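Local coordinates for protein uncharacterized CONSERVED DOMAIN PROTEIN (Vibrio cholerae, PDB 3LKV) that probably acts as the periplasmic substrate-binding component of an ABC transporter, and holds a phenylalanine in the cleft between its two lobes, at residues V98-G103 and A154-E159; L160-A165 and L172-A177; E127-L132 and A237-D242; I197-D202 and T228-R233. One frame throughout, in Å; residues are numbered along the deposited sequence.

Contact 1 of 4, residues V98-G103 and A154-E159. With PHE (phenylalanine), chain B.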
loop_
_atom_site.group_PDB
_atom_site.type_symbol
_atom_site.label_atom_id
_atom_site.label_comp_id
_atom_site.label_asym_id
_atom_site.label_seq_id
_atom_site.Cartn_x
_atom_site.Cartn_y
_atom_site.Cartn_z
ATOM N N VAL A 98 7.409 -11.003 18.719
ATOM C CA VAL A 98 8.669 -11.551 19.249
ATOM C C VAL A 98 8.385 -12.639 20.298
ATOM O O VAL A 98 7.683 -12.418 21.298
ATOM C CB VAL A 98 9.534 -10.463 19.850
ATOM C CG1 VAL A 98 10.638 -11.091 20.734
ATOM C CG2 VAL A 98 10.066 -9.512 18.719
ATOM N N THR A 99 8.932 -13.817 20.076
ATOM C CA THR A 99 8.605 -14.986 20.865
ATOM C C THR A 99 9.005 -14.824 22.350
ATOM O O THR A 99 8.186 -15.063 23.254
ATOM C CB THR A 99 9.310 -16.221 20.256
ATOM O OG1 THR A 99 8.628 -16.596 19.026
ATOM C CG2 THR A 99 9.411 -17.359 21.273
ATOM N N ASP A 100 10.237 -14.403 22.599
ATOM C CA ASP A 100 10.783 -14.303 23.990
ATOM C C ASP A 100 11.735 -13.110 24.099
ATOM O O ASP A 100 12.955 -13.215 23.885
ATOM C CB ASP A 100 11.497 -15.579 24.350
ATOM C CG ASP A 100 12.240 -15.496 25.677
ATOM O OD1 ASP A 100 11.998 -14.576 26.474
ATOM O OD2 ASP A 100 13.105 -16.355 25.898
ATOM N N PRO A 101 11.167 -11.946 24.391
ATOM C CA PRO A 101 11.988 -10.739 24.404
ATOM C C PRO A 101 13.069 -10.690 25.451
ATOM O O PRO A 101 14.064 -10.000 25.237
ATOM C CB PRO A 101 10.995 -9.608 24.614
ATOM C CG PRO A 101 9.623 -10.223 24.501
ATOM C CD PRO A 101 9.730 -11.685 24.589
ATOM N N VAL A 102 12.897 -11.392 26.565
ATOM C CA VAL A 102 13.948 -11.392 27.590
ATOM C C VAL A 102 15.104 -12.213 27.083
ATOM O O VAL A 102 16.258 -11.747 27.092
ATOM C CB VAL A 102 13.453 -11.915 28.952
ATOM C CG1 VAL A 102 14.673 -11.989 30.025
ATOM C CG2 VAL A 102 12.266 -11.044 29.420
ATOM N N GLY A 103 14.797 -13.404 26.592
ATOM C CA GLY A 103 15.819 -14.308 26.063
ATOM C C GLY A 103 16.531 -13.654 24.884
ATOM O O GLY A 103 17.701 -13.876 24.712
ATOM N N ALA A 154 13.891 -19.198 18.175
ATOM C CA ALA A 154 13.884 -20.655 17.996
ATOM C C ALA A 154 14.555 -21.320 19.200
ATOM O O ALA A 154 14.080 -22.342 19.690
ATOM C CB ALA A 154 14.578 -21.073 16.683
ATOM N N VAL A 155 15.648 -20.729 19.670
ATOM C CA VAL A 155 16.401 -21.258 20.800
ATOM C C VAL A 155 15.515 -21.263 22.027
ATOM O O VAL A 155 15.363 -22.307 22.685
ATOM C CB VAL A 155 17.730 -20.500 21.019
ATOM C CG1 VAL A 155 18.467 -20.942 22.378
ATOM C CG2 VAL A 155 18.660 -20.729 19.808
ATOM N N SER A 156 14.831 -20.156 22.304
ATOM C CA SER A 156 13.910 -20.134 23.453
ATOM C C SER A 156 12.823 -21.205 23.298
ATOM O O SER A 156 12.496 -21.901 24.250
ATOM C CB SER A 156 13.257 -18.758 23.595
ATOM O OG SER A 156 14.233 -17.752 23.746
ATOM N N LEU A 157 12.247 -21.340 22.107
ATOM C CA LEU A 157 11.235 -22.344 21.911
ATOM C C LEU A 157 11.764 -23.783 22.083
ATOM O O LEU A 157 11.069 -24.616 22.669
ATOM C CB LEU A 157 10.523 -22.196 20.566
ATOM C CG LEU A 157 9.668 -20.924 20.375
ATOM C CD1 LEU A 157 9.459 -20.681 18.871
ATOM C CD2 LEU A 157 8.331 -20.994 21.110
HETATM N N MSE A 158 12.964 -24.075 21.596
HETATM C CA MSE A 158 13.565 -25.404 21.784
HETATM C C MSE A 158 13.740 -25.728 23.288
HETATM O O MSE A 158 13.586 -26.879 23.685
HETATM C CB MSE A 158 14.905 -25.546 21.040
HETATM C CG MSE A 158 14.746 -25.517 19.528
HETATM SE SE MSE A 158 13.624 -27.058 18.945
HETATM C CE MSE A 158 14.789 -28.444 19.760
ATOM N N GLU A 159 14.041 -24.735 24.131
ATOM C CA GLU A 159 14.171 -25.040 25.547
ATOM C C GLU A 159 12.807 -25.452 26.079
ATOM O O GLU A 159 12.714 -26.341 26.896
ATOM C CB GLU A 159 14.670 -23.853 26.337
ATOM C CG GLU A 159 16.187 -23.710 26.346
ATOM C CD GLU A 159 16.655 -22.412 27.024
ATOM O OE1 GLU A 159 15.950 -21.942 27.943
ATOM O OE2 GLU A 159 17.717 -21.868 26.627
HETATM N N PHE B . 7.811 -14.946 16.883
HETATM C CA PHE B . 8.797 -14.970 15.730
HETATM C C PHE B . 10.066 -14.178 16.145
HETATM O O PHE B . 10.253 -13.993 17.383
HETATM C CB PHE B . 8.170 -14.457 14.425
HETATM C CG PHE B . 7.250 -15.474 13.757
HETATM C CD1 PHE B . 7.786 -16.605 13.113
HETATM C CD2 PHE B . 5.880 -15.327 13.787
HETATM C CE1 PHE B . 6.978 -17.536 12.543
HETATM C CE2 PHE B . 5.063 -16.250 13.207
HETATM C CZ PHE B . 5.582 -17.366 12.586
HETATM O OXT PHE B . 10.918 -13.753 15.333
HETATM O O HOH W 1 14.333 -15.264 22.377
#
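Thr-99 turns its two branches to different partners: the methyl CG2 goes to Leu-157, the hydroxyl OG1 to the bound phenylalanine. CG2 stands anti to the backbone N and comes to 3.7 Å from Leu-157 CG, where the two side chains cross obliquely at the fork of the leucine. On the other branch, OG1 accepts a hydrogen bond from the ligand N at 2.8 Å, while Thr-99 N donates to the ligand O at 3.0 Å. A threonine suits this place because one small residue offers both a methyl to the helix and a hydroxyl to the amino acid. The loop 98-103 follows the last residues of strand 93-98 in one lobe, and helix 152-167 belongs to the other, so the contact bridges the cleft of a two-lobed binding protein of the type I periplasmic kind, beside its ligand. Farther from the ligand, Ser-156 faces Asp-100. Its OG lies 2.8 Å from Asp-100 OD2, but Ala-152 O, one turn back in the helix, competes for the single hydroxyl proton. A water ties the same pair together by donating to Asp-100 O at 2.9 Å and to Ser-156 OG. The carboxylate is steadied from its own loop: Gly-103 N gives a nearly straight bond (171°) to Asp-100 OD1 at 3.0 Å, reaching it from above the carboxylate plane. This Asx motif engages OD1 within the loop and turns OD2 to the helix.

Contact 2 of 4, residues L160-A165 and L172-A177; sequences LLKLSA and LVEATA
Leu-172 supplies most of the apolar part of this contact, spreading its side chain against three residues of helix 160-165. Its CG rests 3.7 Å from Ala-165 CB, a methyl small enough to let strand and helix come near at that end. The two methyls then part: CD1 lies against the aliphatic chain of Lys-162, 3.7 Å from Lys-162 CG and at about a right angle to it, whereas CD2 lies 4.0 Å from Leu-161 CG.

The polar part is a salt bridge on the more exposed side. Lys-162 bends at its last torsion (chi4 -86°), which carries the ammonium across to Glu-174. There Lys-162 NZ sits in the mouth of the carboxylate, 2.8 Å from Glu-174 OE1 and closer still to OE2, on the syn lone pairs of both oxygens; the shorter spacing is tight enough to be doubtful in detail. A long flexible lysine suits this edge, its stem covering a leucine and its charge reaching the strand.

Segments 160-165 and 172-176 run nearly antiparallel, at 158°, their axes 10.2 Å apart at closest, the usual return of a right-handed beta-alpha-beta crossover, here strand 142-147, helix 152-167 and edge strand 171-176.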
loop_
_atom_site.group_PDB
_atom_site.type_symbol
_atom_site.label_atom_id
_atom_site.label_comp_id
_atom_site.label_asym_id
_atom_site.label_seq_id
_atom_site.Cartn_x
_atom_site.Cartn_y
_atom_site.Cartn_z
ATOM N N LEU A 160 11.742 -24.809 25.619
ATOM C CA LEU A 160 10.410 -25.184 26.081
ATOM C C LEU A 160 9.994 -26.539 25.508
ATOM O O LEU A 160 9.332 -27.337 26.182
ATOM C CB LEU A 160 9.366 -24.142 25.713
ATOM C CG LEU A 160 9.446 -22.825 26.503
ATOM C CD1 LEU A 160 8.552 -21.784 25.796
ATOM C CD2 LEU A 160 9.032 -22.970 28.005
ATOM N N LEU A 161 10.334 -26.784 24.248
ATOM C CA LEU A 161 9.949 -28.026 23.626
ATOM C C LEU A 161 10.687 -29.211 24.323
ATOM O O LEU A 161 10.050 -30.238 24.599
ATOM C CB LEU A 161 10.211 -27.973 22.134
ATOM C CG LEU A 161 9.812 -29.193 21.317
ATOM C CD1 LEU A 161 8.340 -29.546 21.469
ATOM C CD2 LEU A 161 10.174 -28.950 19.844
ATOM N N LYS A 162 11.979 -29.040 24.654
ATOM C CA LYS A 162 12.783 -30.109 25.268
ATOM C C LYS A 162 12.255 -30.514 26.645
ATOM O O LYS A 162 12.172 -31.705 26.940
ATOM C CB LYS A 162 14.268 -29.731 25.364
ATOM C CG LYS A 162 15.065 -29.787 23.980
ATOM C CD LYS A 162 16.549 -29.235 24.116
ATOM C CE LYS A 162 17.226 -28.753 22.789
ATOM N NZ LYS A 162 17.935 -29.839 21.938
ATOM N N LEU A 163 11.869 -29.534 27.455
ATOM C CA LEU A 163 11.228 -29.810 28.736
ATOM C C LEU A 163 9.868 -30.494 28.572
ATOM O O LEU A 163 9.514 -31.400 29.315
ATOM C CB LEU A 163 11.062 -28.533 29.577
ATOM C CG LEU A 163 12.367 -27.786 30.012
ATOM C CD1 LEU A 163 12.025 -26.408 30.719
ATOM C CD2 LEU A 163 13.375 -28.643 30.891
ATOM N N SER A 164 9.080 -30.050 27.615
ATOM C CA SER A 164 7.760 -30.636 27.462
ATOM C C SER A 164 7.772 -32.039 26.803
ATOM O O SER A 164 6.976 -32.912 27.180
ATOM C CB SER A 164 6.839 -29.684 26.722
ATOM O OG SER A 164 5.648 -30.374 26.454
ATOM N N ALA A 165 8.673 -32.261 25.854
ATOM C CA ALA A 165 8.861 -33.608 25.257
ATOM C C ALA A 165 9.240 -34.614 26.336
ATOM O O ALA A 165 8.591 -35.661 26.466
ATOM C CB ALA A 165 9.918 -33.591 24.190
ATOM N N LEU A 172 12.572 -36.312 20.996
ATOM C CA LEU A 172 12.738 -35.215 20.031
ATOM C C LEU A 172 13.773 -35.568 19.012
ATOM O O LEU A 172 14.820 -35.923 19.378
ATOM C CB LEU A 172 13.241 -33.931 20.718
ATOM C CG LEU A 172 12.184 -33.046 21.318
ATOM C CD1 LEU A 172 12.830 -31.705 21.787
ATOM C CD2 LEU A 172 11.078 -32.814 20.275
ATOM N N VAL A 173 13.472 -35.438 17.743
ATOM C CA VAL A 173 14.442 -35.605 16.701
ATOM C C VAL A 173 14.692 -34.255 16.051
ATOM O O VAL A 173 13.791 -33.682 15.471
ATOM C CB VAL A 173 13.919 -36.550 15.638
ATOM C CG1 VAL A 173 14.987 -36.740 14.554
ATOM C CG2 VAL A 173 13.537 -37.900 16.269
ATOM N N GLU A 174 15.911 -33.750 16.133
ATOM C CA GLU A 174 16.214 -32.368 15.772
ATOM C C GLU A 174 17.156 -32.213 14.603
ATOM O O GLU A 174 18.101 -32.978 14.476
ATOM C CB GLU A 174 16.920 -31.681 16.930
ATOM C CG GLU A 174 16.310 -31.919 18.298
ATOM C CD GLU A 174 17.090 -31.238 19.453
ATOM O OE1 GLU A 174 17.958 -30.334 19.223
ATOM O OE2 GLU A 174 16.784 -31.632 20.605
ATOM N N ALA A 175 16.950 -31.192 13.786
ATOM C CA ALA A 175 17.937 -30.819 12.802
ATOM C C ALA A 175 17.948 -29.296 12.656
ATOM O O ALA A 175 16.910 -28.643 12.818
ATOM C CB ALA A 175 17.644 -31.472 11.524
ATOM N N THR A 176 19.100 -28.718 12.358
ATOM C CA THR A 176 19.149 -27.286 12.205
ATOM C C THR A 176 19.199 -26.914 10.754
ATOM O O THR A 176 19.616 -27.699 9.934
ATOM C CB THR A 176 20.314 -26.637 12.963
ATOM O OG1 THR A 176 21.541 -27.214 12.543
ATOM C CG2 THR A 176 20.102 -26.836 14.446
ATOM N N ALA A 177 18.730 -25.703 10.468
ATOM C CA ALA A 177 18.760 -25.125 9.146
ATOM C C ALA A 177 19.204 -23.687 9.333
ATOM O O ALA A 177 18.546 -22.925 10.022
ATOM C CB ALA A 177 17.351 -25.186 8.526
#

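Contact 3 of 4, residues E127-L132 and A237-D242; sequences EQHVEL and ASLGFD
Leu-239 buries far more surface here than any other residue, sending its side chain from strand 237-240 into the flank of helix 127-132 among Gln-128, His-129 and Leu-132. CG is anti to the backbone N (chi1 -175°), which extends the chain toward the helix and brings the methyl CD2 into the middle of the three. CD2 lies 3.9 Å from Leu-132 CD2, and from the outer side the amide of Gln-128 lies over it, with NE2 3.7 Å away. The methyl also meets the His-129 ring at its edge, in the plane.

His-129 comes next. Its ring swings past the leucine stem, with ring atom CD2 3.7 Å from Leu-239 CB, and uses NE2 to donate to Leu-239 O at 2.9 Å. That bond is bent, 151° at the hydrogen, with the carbonyl oxygen tilted out of the ring plane. The other nitrogen, ND1, is hydrogen-bonded to Tyr-198 OH, and the ring also meets that of Phe-224. Leu-132 completes the patch and passes on to Phe-224 and Leu-276 of the same sheet. Helix 126-136 thus packs on one face of the second lobe's mixed sheet; its part 127-132 runs nearly antiparallel to strand 237-240, axes 9.6 Å apart.

Both nitrogens of the buried imidazole have partners, which probably offsets the cost of burying it. Since NE2 must carry a proton to reach the carbonyl, a neutral ring would leave ND1 to accept from Tyr-198; that assignment is the probable one in such apolar surroundings.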
loop_
_atom_site.group_PDB
_atom_site.type_symbol
_atom_site.label_atom_id
_atom_site.label_comp_id
_atom_site.label_asym_id
_atom_site.label_seq_id
_atom_site.Cartn_x
_atom_site.Cartn_y
_atom_site.Cartn_z
ATOM N N GLU A 127 3.837 -26.467 25.529
ATOM C CA GLU A 127 3.235 -27.562 26.307
ATOM C C GLU A 127 1.852 -27.924 25.764
ATOM O O GLU A 127 1.511 -29.089 25.523
ATOM C CB GLU A 127 3.128 -27.166 27.793
ATOM C CG GLU A 127 2.313 -28.152 28.724
ATOM C CD GLU A 127 2.943 -29.539 28.890
ATOM O OE1 GLU A 127 2.236 -30.442 29.427
ATOM O OE2 GLU A 127 4.128 -29.742 28.487
ATOM N N GLN A 128 1.060 -26.905 25.538
ATOM C CA GLN A 128 -0.252 -27.123 24.977
ATOM C C GLN A 128 -0.162 -27.742 23.558
ATOM O O GLN A 128 -0.950 -28.620 23.209
ATOM C CB GLN A 128 -1.011 -25.804 25.032
ATOM C CG GLN A 128 -2.467 -25.856 24.801
ATOM C CD GLN A 128 -3.142 -24.460 24.882
ATOM O OE1 GLN A 128 -2.519 -23.449 25.236
ATOM N NE2 GLN A 128 -4.427 -24.429 24.563
ATOM N N HIS A 129 0.826 -27.350 22.764
ATOM C CA HIS A 129 0.988 -27.955 21.452
ATOM C C HIS A 129 1.363 -29.460 21.542
ATOM O O HIS A 129 0.892 -30.261 20.754
ATOM C CB HIS A 129 2.064 -27.230 20.620
ATOM C CG HIS A 129 1.680 -25.848 20.194
ATOM N ND1 HIS A 129 2.596 -24.942 19.717
ATOM C CD2 HIS A 129 0.480 -25.219 20.160
ATOM C CE1 HIS A 129 1.981 -23.810 19.414
ATOM N NE2 HIS A 129 0.692 -23.952 19.668
ATOM N N VAL A 130 2.234 -29.822 22.472
ATOM C CA VAL A 130 2.601 -31.214 22.631
ATOM C C VAL A 130 1.397 -32.049 23.058
ATOM O O VAL A 130 1.182 -33.179 22.543
ATOM C CB VAL A 130 3.704 -31.354 23.664
ATOM C CG1 VAL A 130 3.948 -32.849 24.031
ATOM C CG2 VAL A 130 4.975 -30.646 23.128
ATOM N N GLU A 131 0.630 -31.511 24.003
ATOM C CA GLU A 131 -0.550 -32.211 24.504
ATOM C C GLU A 131 -1.517 -32.337 23.353
ATOM O O GLU A 131 -2.128 -33.377 23.182
ATOM C CB GLU A 131 -1.174 -31.552 25.767
ATOM C CG GLU A 131 -0.222 -31.731 27.006
ATOM C CD GLU A 131 -0.589 -30.972 28.332
ATOM O OE1 GLU A 131 -1.013 -29.779 28.303
ATOM O OE2 GLU A 131 -0.366 -31.585 29.424
ATOM N N LEU A 132 -1.568 -31.337 22.487
ATOM C CA LEU A 132 -2.476 -31.410 21.356
ATOM C C LEU A 132 -2.014 -32.434 20.293
ATOM O O LEU A 132 -2.849 -33.180 19.752
ATOM C CB LEU A 132 -2.695 -30.026 20.794
ATOM C CG LEU A 132 -3.690 -29.824 19.661
ATOM C CD1 LEU A 132 -5.047 -30.473 19.950
ATOM C CD2 LEU A 132 -3.853 -28.311 19.428
ATOM N N ALA A 237 -2.855 -29.631 11.386
ATOM C CA ALA A 237 -3.513 -28.918 12.429
ATOM C C ALA A 237 -2.584 -27.813 12.863
ATOM O O ALA A 237 -1.361 -27.908 12.657
ATOM C CB ALA A 237 -3.793 -29.833 13.578
ATOM N N SER A 238 -3.133 -26.790 13.502
ATOM C CA SER A 238 -2.301 -25.757 14.113
ATOM C C SER A 238 -2.988 -25.117 15.274
ATOM O O SER A 238 -4.226 -25.123 15.352
ATOM C CB SER A 238 -1.951 -24.693 13.080
ATOM O OG SER A 238 -3.131 -24.051 12.626
ATOM N N LEU A 239 -2.212 -24.520 16.170
ATOM C CA LEU A 239 -2.804 -23.765 17.271
ATOM C C LEU A 239 -2.071 -22.434 17.438
ATOM O O LEU A 239 -1.265 -22.253 18.352
ATOM C CB LEU A 239 -2.799 -24.595 18.563
ATOM C CG LEU A 239 -3.498 -23.990 19.769
ATOM C CD1 LEU A 239 -4.999 -23.906 19.474
ATOM C CD2 LEU A 239 -3.215 -24.795 21.048
ATOM N N GLY A 240 -2.349 -21.508 16.541
ATOM C CA GLY A 240 -1.563 -20.275 16.471
ATOM C C GLY A 240 -2.333 -19.041 16.889
ATOM O O GLY A 240 -3.558 -19.068 17.037
ATOM N N PHE A 241 -1.611 -17.945 17.050
ATOM C CA PHE A 241 -2.243 -16.650 17.350
ATOM C C PHE A 241 -2.771 -16.028 16.081
ATOM O O PHE A 241 -2.494 -16.488 14.958
ATOM C CB PHE A 241 -1.230 -15.687 17.980
ATOM C CG PHE A 241 -0.677 -16.175 19.273
ATOM C CD1 PHE A 241 -1.492 -16.283 20.368
ATOM C CD2 PHE A 241 0.649 -16.566 19.383
ATOM C CE1 PHE A 241 -0.982 -16.793 21.589
ATOM C CE2 PHE A 241 1.140 -17.029 20.576
ATOM C CZ PHE A 241 0.318 -17.160 21.687
ATOM N N ASP A 242 -3.538 -14.970 16.285
ATOM C CA ASP A 242 -4.077 -14.167 15.205
ATOM C C ASP A 242 -3.110 -12.984 15.037
ATOM O O ASP A 242 -3.143 -12.043 15.811
ATOM C CB ASP A 242 -5.504 -13.694 15.559
ATOM C CG ASP A 242 -6.108 -12.807 14.481
ATOM O OD1 ASP A 242 -5.374 -12.315 13.579
ATOM O OD2 ASP A 242 -7.328 -12.603 14.539
#

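Contact 4 of 4, residues I197-D202 and T228-R233; sequences IYALID and TSYVER. With PHE (phenylalanine), chain B.
Tyr-230 makes the tight part of this contact almost alone, laying the edge of its ring along the end of strand 197-199 and the turn after it. The backbone oxygens of Ala-199 and Leu-200 lie in the ring plane at that edge, Ala-199 O being 3.3 Å from Tyr-230 CE2. Ala-199 CB packs 3.6 Å from Tyr-230 CD2; a side chain this small suits a place where the ring passes so near the strand. Tyr-230 OH donates to Leu-200 O at 2.8 Å, tilted 31° from the carbonyl plane, so a buried polar atom has a partner and that end of the ring is fixed.

Beyond this the two segments part. Ile-201, centre of an inverse gamma turn, and Asp-202 touch the tyrosine only lightly. The exposed Glu-232 turns outward, and Arg-233 makes a long, weak ion pair with Glu-210.

The side facing the cleft is occupied instead by the bound phenylalanine. Tyr-230 OH comes 3.7 Å from the ligand CE1, and Ile-201 CD1 3.7 Å from the ligand CZ. Strand-end loops and a helix start that flank the ligand's side chain in this way belong to the second-lobe side of a type I periplasmic binding-protein pocket.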
loop_
_atom_site.group_PDB
_atom_site.type_symbol
_atom_site.label_atom_id
_atom_site.label_comp_id
_atom_site.label_asym_id
_atom_site.label_seq_id
_atom_site.Cartn_x
_atom_site.Cartn_y
_atom_site.Cartn_z
ATOM N N ILE A 197 6.142 -33.764 12.521
ATOM C CA ILE A 197 7.059 -32.653 12.549
ATOM C C ILE A 197 6.323 -31.464 13.205
ATOM O O ILE A 197 5.166 -31.131 12.829
ATOM C CB ILE A 197 7.463 -32.226 11.159
ATOM C CG1 ILE A 197 8.016 -33.412 10.321
ATOM C CG2 ILE A 197 8.426 -31.086 11.250
ATOM C CD1 ILE A 197 9.290 -33.938 10.801
ATOM N N TYR A 198 6.979 -30.863 14.181
ATOM C CA TYR A 198 6.494 -29.671 14.815
ATOM C C TYR A 198 7.100 -28.496 14.088
ATOM O O TYR A 198 8.289 -28.247 14.166
ATOM C CB TYR A 198 6.912 -29.649 16.288
ATOM C CG TYR A 198 6.499 -28.395 17.071
ATOM C CD1 TYR A 198 5.200 -27.953 17.065
ATOM C CD2 TYR A 198 7.412 -27.696 17.844
ATOM C CE1 TYR A 198 4.806 -26.864 17.796
ATOM C CE2 TYR A 198 7.019 -26.572 18.605
ATOM C CZ TYR A 198 5.714 -26.161 18.574
ATOM O OH TYR A 198 5.305 -25.049 19.268
ATOM N N ALA A 199 6.267 -27.769 13.360
ATOM C CA ALA A 199 6.736 -26.611 12.622
ATOM C C ALA A 199 6.620 -25.424 13.603
ATOM O O ALA A 199 5.531 -24.946 13.885
ATOM C CB ALA A 199 5.876 -26.388 11.342
ATOM N N LEU A 200 7.730 -24.987 14.161
ATOM C CA LEU A 200 7.649 -23.969 15.179
ATOM C C LEU A 200 7.674 -22.529 14.641
ATOM O O LEU A 200 7.791 -22.270 13.431
ATOM C CB LEU A 200 8.692 -24.201 16.282
ATOM C CG LEU A 200 10.135 -24.394 15.976
ATOM C CD1 LEU A 200 10.494 -23.312 15.135
ATOM C CD2 LEU A 200 10.966 -24.388 17.243
ATOM N N ILE A 201 7.502 -21.614 15.590
ATOM C CA ILE A 201 7.576 -20.170 15.366
ATOM C C ILE A 201 9.033 -19.769 15.157
ATOM O O ILE A 201 9.737 -19.254 16.068
ATOM C CB ILE A 201 6.890 -19.422 16.521
ATOM C CG1 ILE A 201 5.433 -19.863 16.602
ATOM C CG2 ILE A 201 6.988 -17.835 16.393
ATOM C CD1 ILE A 201 4.598 -19.643 15.300
ATOM N N ASP A 202 9.457 -20.002 13.928
ATOM C CA ASP A 202 10.801 -19.694 13.485
ATOM C C ASP A 202 10.645 -19.112 12.087
ATOM O O ASP A 202 9.964 -19.700 11.268
ATOM C CB ASP A 202 11.576 -21.013 13.460
ATOM C CG ASP A 202 12.932 -20.948 12.779
ATOM O OD1 ASP A 202 13.026 -20.476 11.603
ATOM O OD2 ASP A 202 13.924 -21.451 13.432
ATOM N N THR A 228 -1.117 -20.617 12.138
ATOM C CA THR A 228 -2.220 -20.853 11.181
ATOM C C THR A 228 -1.765 -20.821 9.735
ATOM O O THR A 228 -2.240 -21.611 8.912
ATOM C CB THR A 228 -3.283 -19.792 11.375
ATOM O OG1 THR A 228 -3.676 -19.815 12.739
ATOM C CG2 THR A 228 -4.499 -20.007 10.485
ATOM N N SER A 229 -0.840 -19.924 9.419
ATOM C CA SER A 229 -0.286 -19.872 8.076
ATOM C C SER A 229 0.284 -21.260 7.704
ATOM O O SER A 229 0.305 -21.633 6.542
ATOM C CB SER A 229 0.775 -18.768 7.948
ATOM O OG SER A 229 1.790 -18.885 8.972
ATOM N N TYR A 230 0.717 -22.046 8.677
ATOM C CA TYR A 230 1.266 -23.349 8.309
ATOM C C TYR A 230 0.177 -24.364 7.879
ATOM O O TYR A 230 0.428 -25.179 6.990
ATOM C CB TYR A 230 2.104 -23.933 9.421
ATOM C CG TYR A 230 3.269 -23.090 9.899
ATOM C CD1 TYR A 230 3.801 -22.077 9.142
ATOM C CD2 TYR A 230 3.889 -23.396 11.093
ATOM C CE1 TYR A 230 4.860 -21.335 9.594
ATOM C CE2 TYR A 230 4.974 -22.693 11.550
ATOM C CZ TYR A 230 5.448 -21.653 10.814
ATOM O OH TYR A 230 6.525 -20.973 11.305
ATOM N N VAL A 231 -1.013 -24.287 8.482
ATOM C CA VAL A 231 -2.121 -25.198 8.185
ATOM C C VAL A 231 -2.614 -24.881 6.783
ATOM O O VAL A 231 -2.899 -25.794 5.982
ATOM C CB VAL A 231 -3.256 -25.138 9.249
ATOM C CG1 VAL A 231 -4.019 -23.829 9.176
ATOM C CG2 VAL A 231 -4.254 -26.220 9.034
ATOM N N GLU A 232 -2.615 -23.589 6.453
ATOM C CA GLU A 232 -2.965 -23.133 5.108
ATOM C C GLU A 232 -2.089 -23.826 4.051
ATOM O O GLU A 232 -2.559 -24.052 2.938
ATOM C CB GLU A 232 -2.875 -21.592 4.982
ATOM C CG GLU A 232 -4.109 -20.847 5.565
ATOM C CD GLU A 232 -3.845 -19.376 5.977
ATOM O OE1 GLU A 232 -2.828 -18.766 5.563
ATOM O OE2 GLU A 232 -4.681 -18.825 6.725
ATOM N N ARG A 233 -0.847 -24.212 4.386
ATOM C CA ARG A 233 0.040 -24.809 3.380
ATOM C C ARG A 233 0.149 -26.301 3.497
ATOM O O ARG A 233 1.014 -26.876 2.853
ATOM C CB ARG A 233 1.458 -24.241 3.512
ATOM C CG ARG A 233 1.568 -22.761 3.243
ATOM C CD ARG A 233 1.207 -22.415 1.805
ATOM N NE ARG A 233 1.250 -20.961 1.733
ATOM C CZ ARG A 233 0.860 -20.199 0.706
ATOM N NH1 ARG A 233 0.996 -18.867 0.808
ATOM N NH2 ARG A 233 0.348 -20.746 -0.409
HETATM N N PHE B . 7.811 -14.946 16.883
HETATM C CA PHE B . 8.797 -14.970 15.730
HETATM C C PHE B . 10.066 -14.178 16.145
HETATM O O PHE B . 10.253 -13.993 17.383
HETATM C CB PHE B . 8.170 -14.457 14.425
HETATM C CG PHE B . 7.250 -15.474 13.757
HETATM C CD1 PHE B . 7.786 -16.605 13.113
HETATM C CD2 PHE B . 5.880 -15.327 13.787
HETATM C CE1 PHE B . 6.978 -17.536 12.543
HETATM C CE2 PHE B . 5.063 -16.250 13.207
HETATM C CZ PHE B . 5.582 -17.366 12.586
HETATM O OXT PHE B . 10.918 -13.753 15.333
#

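Contact 1 spans the cleft, whereas contacts 2, 3 and 4 lie within the second lobe and share its mixed sheet. Helix 152-167 serves both contact 1 and contact 2, whose centres are 13 Å apart, so the element that meets the first lobe is itself anchored on edge strand 171-176. Contacts 3 and 4, with centres about 10 Å apart, touch directly, and helix 228-232 and strand 237-240 follow each other in the chain. Along the chain, contact 1 closes before contact 2 opens, and contact 4 follows; contact 3 encloses both of these and crosses contact 1. Contacts 1 and 4 both touch the phenylalanine, lining its pocket from the two lobes, while contacts 2 and 3 pack the framework behind it.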